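Local coordinates for elongation factor G (Thermus thermophilus, PDB 1WDT), which binds GTP with a magnesium ion and, as a homolog of elongation factor G, probably acts as a GTPase in protein synthesis, at residues A286-V291 with Q299-R304. Numbering follows the deposited sequence.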
loop_
_atom_site.group_PDB
_atom_site.type_symbol
_atom_site.label_atom_id
_atom_site.label_comp_id
_atom_site.label_asym_id
_atom_site.label_seq_id
_atom_site.Cartn_x
_atom_site.Cartn_y
_atom_site.Cartn_z
ATOM N N ALA A 286 14.674 14.336 9.610
ATOM C CA ALA A 286 13.302 14.387 9.121
ATOM C C ALA A 286 13.115 13.489 7.916
ATOM O O ALA A 286 14.073 12.933 7.387
ATOM C CB ALA A 286 12.930 15.834 8.752
ATOM N N LYS A 287 11.863 13.354 7.486
ATOM C CA LYS A 287 11.532 12.532 6.335
ATOM C C LYS A 287 10.221 13.006 5.698
ATOM O O LYS A 287 9.289 13.394 6.396
ATOM C CB LYS A 287 11.398 11.061 6.761
ATOM C CG LYS A 287 11.149 10.095 5.610
ATOM C CD LYS A 287 11.003 8.652 6.090
ATOM C CE LYS A 287 10.745 7.720 4.919
ATOM N NZ LYS A 287 10.882 6.285 5.278
ATOM N N VAL A 288 10.171 12.985 4.369
ATOM C CA VAL A 288 8.964 13.354 3.634
ATOM C C VAL A 288 8.128 12.071 3.645
ATOM O O VAL A 288 8.484 11.094 2.987
ATOM C CB VAL A 288 9.292 13.731 2.173
ATOM C CG1 VAL A 288 8.006 14.132 1.438
ATOM C CG2 VAL A 288 10.311 14.874 2.144
ATOM N N PHE A 289 7.037 12.049 4.399
ATOM C CA PHE A 289 6.249 10.823 4.460
ATOM C C PHE A 289 5.085 10.781 3.481
ATOM O O PHE A 289 4.503 9.720 3.247
ATOM C CB PHE A 289 5.776 10.568 5.892
ATOM C CG PHE A 289 4.751 11.539 6.382
ATOM C CD1 PHE A 289 3.393 11.290 6.197
ATOM C CD2 PHE A 289 5.137 12.694 7.053
ATOM C CE1 PHE A 289 2.436 12.179 6.679
ATOM C CE2 PHE A 289 4.194 13.584 7.531
ATOM C CZ PHE A 289 2.833 13.325 7.345
ATOM N N LYS A 290 4.743 11.935 2.916
ATOM C CA LYS A 290 3.675 12.014 1.925
ATOM C C LYS A 290 3.794 13.306 1.131
ATOM O O LYS A 290 4.450 14.257 1.556
ATOM C CB LYS A 290 2.281 11.942 2.570
ATOM C CG LYS A 290 1.875 13.169 3.344
ATOM C CD LYS A 290 0.373 13.213 3.580
ATOM C CE LYS A 290 -0.383 13.416 2.272
ATOM N NZ LYS A 290 -1.849 13.576 2.485
ATOM N N VAL A 291 3.154 13.325 -0.028
ATOM C CA VAL A 291 3.174 14.483 -0.900
ATOM C C VAL A 291 1.779 14.711 -1.471
ATOM O O VAL A 291 1.090 13.761 -1.829
ATOM C CB VAL A 291 4.172 14.272 -2.075
ATOM C CG1 VAL A 291 3.944 15.321 -3.156
ATOM C CG2 VAL A 291 5.625 14.353 -1.561
ATOM N N GLN A 299 2.926 21.511 -5.704
ATOM C CA GLN A 299 3.349 20.439 -4.817
ATOM C C GLN A 299 3.661 20.890 -3.391
ATOM O O GLN A 299 4.326 21.903 -3.166
ATOM C CB GLN A 299 4.552 19.719 -5.432
ATOM C CG GLN A 299 5.029 18.487 -4.677
ATOM C CD GLN A 299 5.892 17.589 -5.537
ATOM O OE1 GLN A 299 6.742 16.853 -5.034
ATOM N NE2 GLN A 299 5.667 17.631 -6.841
ATOM N N VAL A 300 3.143 20.141 -2.427
ATOM C CA VAL A 300 3.371 20.426 -1.016
ATOM C C VAL A 300 3.953 19.170 -0.388
ATOM O O VAL A 300 3.368 18.092 -0.496
ATOM C CB VAL A 300 2.058 20.759 -0.272
ATOM C CG1 VAL A 300 2.331 20.867 1.230
ATOM C CG2 VAL A 300 1.470 22.053 -0.798
ATOM N N ALA A 301 5.102 19.299 0.263
ATOM C CA ALA A 301 5.713 18.140 0.896
ATOM C C ALA A 301 5.409 18.132 2.390
ATOM O O ALA A 301 5.529 19.152 3.064
ATOM C CB ALA A 301 7.218 18.139 0.653
ATOM N N TYR A 302 4.995 16.974 2.892
ATOM C CA TYR A 302 4.677 16.805 4.303
ATOM C C TYR A 302 5.859 16.119 4.992
ATOM O O TYR A 302 6.212 14.989 4.667
ATOM C CB TYR A 302 3.398 15.973 4.449
ATOM C CG TYR A 302 2.179 16.693 3.917
ATOM C CD1 TYR A 302 1.211 17.198 4.782
ATOM C CD2 TYR A 302 2.042 16.954 2.555
ATOM C CE1 TYR A 302 0.142 17.953 4.306
ATOM C CE2 TYR A 302 0.977 17.713 2.067
ATOM C CZ TYR A 302 0.037 18.210 2.947
ATOM O OH TYR A 302 -0.993 18.987 2.474
ATOM N N LEU A 303 6.469 16.812 5.946
ATOM C CA LEU A 303 7.621 16.268 6.644
ATOM C C LEU A 303 7.355 15.967 8.104
ATOM O O LEU A 303 6.589 16.657 8.761
ATOM C CB LEU A 303 8.800 17.252 6.592
ATOM C CG LEU A 303 9.138 18.007 5.306
ATOM C CD1 LEU A 303 10.542 18.580 5.441
ATOM C CD2 LEU A 303 9.059 17.089 4.097
ATOM N N ARG A 304 7.996 14.920 8.599
ATOM C CA ARG A 304 7.907 14.577 10.003
ATOM C C ARG A 304 9.291 14.917 10.528
ATOM O O ARG A 304 10.282 14.459 9.975
ATOM C CB ARG A 304 7.662 13.079 10.216
ATOM C CG ARG A 304 8.061 12.610 11.618
ATOM C CD ARG A 304 7.296 13.372 12.700
ATOM N NE ARG A 304 7.970 13.330 13.999
ATOM C CZ ARG A 304 7.985 12.284 14.823
ATOM N NH1 ARG A 304 7.355 11.159 14.506
ATOM N NH2 ARG A 304 8.641 12.365 15.975
#
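Lys-290 lies alongside Tyr-302, both side chains pointing the same way. Lys-290 CG sits 3.4 Å from Tyr-302 CB, and CD passes over one face of the tyrosine ring toward the rim. A bend at chi3 (-67°) turns the chain so that NZ stands over the same ring, 5.0 Å from its centroid, a cation-pi contact. That NZ also forms a salt bridge with Glu-90. The Phe-289 side chain crosses that of Tyr-302 at a slant. Tyr-302 CB lies over one face of the Phe-289 ring, 4.0 Å from Phe-289 CZ, while Arg-304 N meets the ring edge in plane. With an alanine at Phe-289 the ring is gone, which would probably open a gap over Tyr-302 CB and beside Arg-304 N. On the other face of the sheet, just before the bulge at Phe-289, Val-288 CG2 presses on Leu-303 CD2 at 3.2 Å, a tight fit. Lys-287 and Arg-304 pair through two backbone hydrogen bonds. Across the bulge, Phe-289 N bonds to Tyr-302 O (3.1 Å), and Tyr-302 N bonds to Lys-290 O. Lys-287 NZ bonds to Pro-374 O and forms a salt bridge with Glu-96. Arg-304 bonds to Ala-97 O and forms one with Asp-99, joining this sheet to the GTP-binding domain. The pairing is an antiparallel beta hairpin with a beta bulge, within the beta-barrel domain 2 of elongation factor G.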